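Local coordinates for protein MTH169 (Methanobacterium thermoautotrophicum, PDB 1GTD) that is a small alpha+beta protein of the phosphoribosylformylglycinamidine (FGAM) synthase sequence family, assembled from four copies of one chain, at residues E58-D61 and M62-L66. Numbering follows the deposited sequence.
Sequences EVED and MCQRL
Gln64 leans back over the preceding turn toward Glu60, one turn along helix 59-67, which lies against the antiparallel sheet of this small alpha+beta chain. CB of Gln64 sits 3.5 Å from Asp61 O and equally near Glu60 O. With chi1 at -69°, CG is anti to the carbonyl carbon and packs on Glu60 O. A bend at chi2 then carries CD past Glu60 OE1, and the amide NE2 finishes 3.3 Å from Glu60 OE1, the carboxylate and amide planes turned 30° apart. The firmer partner of NE2 is the hydroxyl of Tyr75 on strand 73-81, to which Glu60 OE1 is also weakly bonded, so one tyrosine ties both side chains to the sheet.

Beneath them run the i to i+4 backbone bonds. Met62 N reaches Glu58 O at 2.9 Å and Cys63 N reaches Val59 O at 3.0 Å, and Gln64 N bonds Glu60 O in the same pattern. The apolar face is buried: Val59 CG1 lies 4.4 Å from Cys63 SG, and both residues rest on Val7 and Val77 of the sheet. Around the helix, Arg65 lies alongside Asp61, which packs against Tyr32 of the second subunit. Its guanidinium stands almost perpendicular to the Asp61 carboxylate, at 83°, and Arg65 NH1 remains 4.2 Å from Asp61 OD2, beyond salt-bridge distance.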
ATOM      1  N   GLU B  58      24.850   6.742   0.672  1.00 33.36           N
ATOM      2  CA  GLU B  58      24.072   5.943  -0.265  1.00 33.23           C
ATOM      3  C   GLU B  58      22.619   5.801   0.155  1.00 32.22           C
ATOM      4  O   GLU B  58      21.707   5.981  -0.652  1.00 32.45           O
ATOM      5  CB  GLU B  58      24.673   4.561  -0.406  1.00 34.94           C
ATOM      6  CG  GLU B  58      26.054   4.559  -0.974  1.00 38.42           C
ATOM      7  CD  GLU B  58      26.431   3.191  -1.465  1.00 41.20           C
ATOM      8  OE1 GLU B  58      25.877   2.788  -2.515  1.00 42.57           O
ATOM      9  OE2 GLU B  58      27.260   2.522  -0.795  1.00 40.91           O
ATOM     10  N   VAL B  59      22.394   5.458   1.413  1.00 30.66           N
ATOM     11  CA  VAL B  59      21.028   5.319   1.874  1.00 30.60           C
ATOM     12  C   VAL B  59      20.321   6.628   1.545  1.00 32.07           C
ATOM     13  O   VAL B  59      19.221   6.630   0.991  1.00 32.99           O
ATOM     14  CB  VAL B  59      20.966   5.058   3.387  1.00 29.53           C
ATOM     15  CG1 VAL B  59      19.522   4.910   3.824  1.00 30.57           C
ATOM     16  CG2 VAL B  59      21.749   3.796   3.729  1.00 27.49           C
ATOM     17  N   GLU B  60      20.975   7.745   1.859  1.00 32.90           N
ATOM     18  CA  GLU B  60      20.411   9.062   1.584  1.00 33.93           C
ATOM     19  C   GLU B  60      20.029   9.229   0.110  1.00 34.28           C
ATOM     20  O   GLU B  60      19.052   9.901  -0.215  1.00 33.33           O
ATOM     21  CB  GLU B  60      21.401  10.152   1.988  1.00 34.77           C
ATOM     22  CG  GLU B  60      21.002  11.540   1.525  1.00 37.40           C
ATOM     23  CD  GLU B  60      19.646  11.984   2.060  1.00 39.39           C
ATOM     24  OE1 GLU B  60      19.174  13.058   1.623  1.00 40.64           O
ATOM     25  OE2 GLU B  60      19.061  11.271   2.913  1.00 37.30           O
ATOM     26  N   ASP B  61      20.802   8.624  -0.782  1.00 35.52           N
ATOM     27  CA  ASP B  61      20.497   8.714  -2.201  1.00 37.56           C
ATOM     28  C   ASP B  61      19.241   7.910  -2.491  1.00 37.83           C
ATOM     29  O   ASP B  61      18.351   8.369  -3.202  1.00 36.79           O
ATOM     30  CB  ASP B  61      21.647   8.162  -3.049  1.00 39.92           C
ATOM     31  CG  ASP B  61      22.839   9.095  -3.108  1.00 43.33           C
ATOM     32  OD1 ASP B  61      22.671  10.314  -2.869  1.00 43.60           O
ATOM     33  OD2 ASP B  61      23.951   8.605  -3.415  1.00 45.58           O
HETATM   34  N   MSE B  62      19.184   6.703  -1.932  1.00 38.15           N
HETATM   35  CA  MSE B  62      18.046   5.814  -2.119  1.00 38.40           C
HETATM   36  C   MSE B  62      16.738   6.460  -1.682  1.00 36.53           C
HETATM   37  O   MSE B  62      15.706   6.290  -2.334  1.00 36.36           O
HETATM   38  CB  MSE B  62      18.268   4.519  -1.341  1.00 40.97           C
HETATM   39  CG  MSE B  62      19.439   3.698  -1.848  1.00 45.16           C
HETATM   40 SE   MSE B  62      19.777   2.126  -0.772  1.00 51.76          SE
HETATM   41  CE  MSE B  62      18.298   2.338   0.449  1.00 49.83           C
ATOM     42  N   CYS B  63      16.779   7.194  -0.577  1.00 34.88           N
ATOM     43  CA  CYS B  63      15.586   7.871  -0.079  1.00 35.63           C
ATOM     44  C   CYS B  63      15.179   8.988  -1.028  1.00 34.93           C
ATOM     45  O   CYS B  63      14.000   9.177  -1.309  1.00 35.67           O
ATOM     46  CB  CYS B  63      15.834   8.462   1.312  1.00 35.66           C
ATOM     47  SG  CYS B  63      16.034   7.246   2.648  1.00 34.59           S
ATOM     48  N   GLN B  64      16.166   9.720  -1.526  1.00 34.98           N
ATOM     49  CA  GLN B  64      15.917  10.836  -2.434  1.00 36.50           C
ATOM     50  C   GLN B  64      15.334  10.438  -3.797  1.00 37.79           C
ATOM     51  O   GLN B  64      14.481  11.143  -4.350  1.00 37.72           O
ATOM     52  CB  GLN B  64      17.219  11.619  -2.669  1.00 35.42           C
ATOM     53  CG  GLN B  64      17.747  12.406  -1.476  1.00 33.61           C
ATOM     54  CD  GLN B  64      16.918  13.633  -1.179  1.00 34.58           C
ATOM     55  OE1 GLN B  64      16.790  14.529  -2.015  1.00 34.11           O
ATOM     56  NE2 GLN B  64      16.343  13.681   0.017  1.00 34.54           N
ATOM     57  N   ARG B  65      15.785   9.310  -4.334  1.00 38.23           N
ATOM     58  CA  ARG B  65      15.337   8.884  -5.654  1.00 38.55           C
ATOM     59  C   ARG B  65      14.503   7.619  -5.737  1.00 37.18           C
ATOM     60  O   ARG B  65      14.204   7.162  -6.839  1.00 38.76           O
ATOM     61  CB  ARG B  65      16.555   8.686  -6.557  1.00 41.17           C
ATOM     62  CG  ARG B  65      17.410   7.481  -6.144  1.00 43.92           C
ATOM     63  CD  ARG B  65      18.307   6.988  -7.273  1.00 47.54           C
ATOM     64  NE  ARG B  65      19.272   7.996  -7.708  1.00 52.80           N
ATOM     65  CZ  ARG B  65      20.287   8.436  -6.969  1.00 54.93           C
ATOM     66  NH1 ARG B  65      20.479   7.958  -5.746  1.00 55.73           N
ATOM     67  NH2 ARG B  65      21.118   9.353  -7.456  1.00 56.47           N
ATOM     68  N   LEU B  66      14.111   7.045  -4.608  1.00 35.59           N
ATOM     69  CA  LEU B  66      13.367   5.802  -4.686  1.00 32.67           C
ATOM     70  C   LEU B  66      12.339   5.588  -3.570  1.00 33.32           C
ATOM     71  O   LEU B  66      11.139   5.493  -3.826  1.00 33.62           O
ATOM     72  CB  LEU B  66      14.382   4.658  -4.699  1.00 32.40           C
ATOM     73  CG  LEU B  66      14.194   3.382  -5.522  1.00 33.26           C
ATOM     74  CD1 LEU B  66      13.069   2.526  -4.948  1.00 33.83           C
ATOM     75  CD2 LEU B  66      13.930   3.767  -6.974  1.00 33.87           C
TER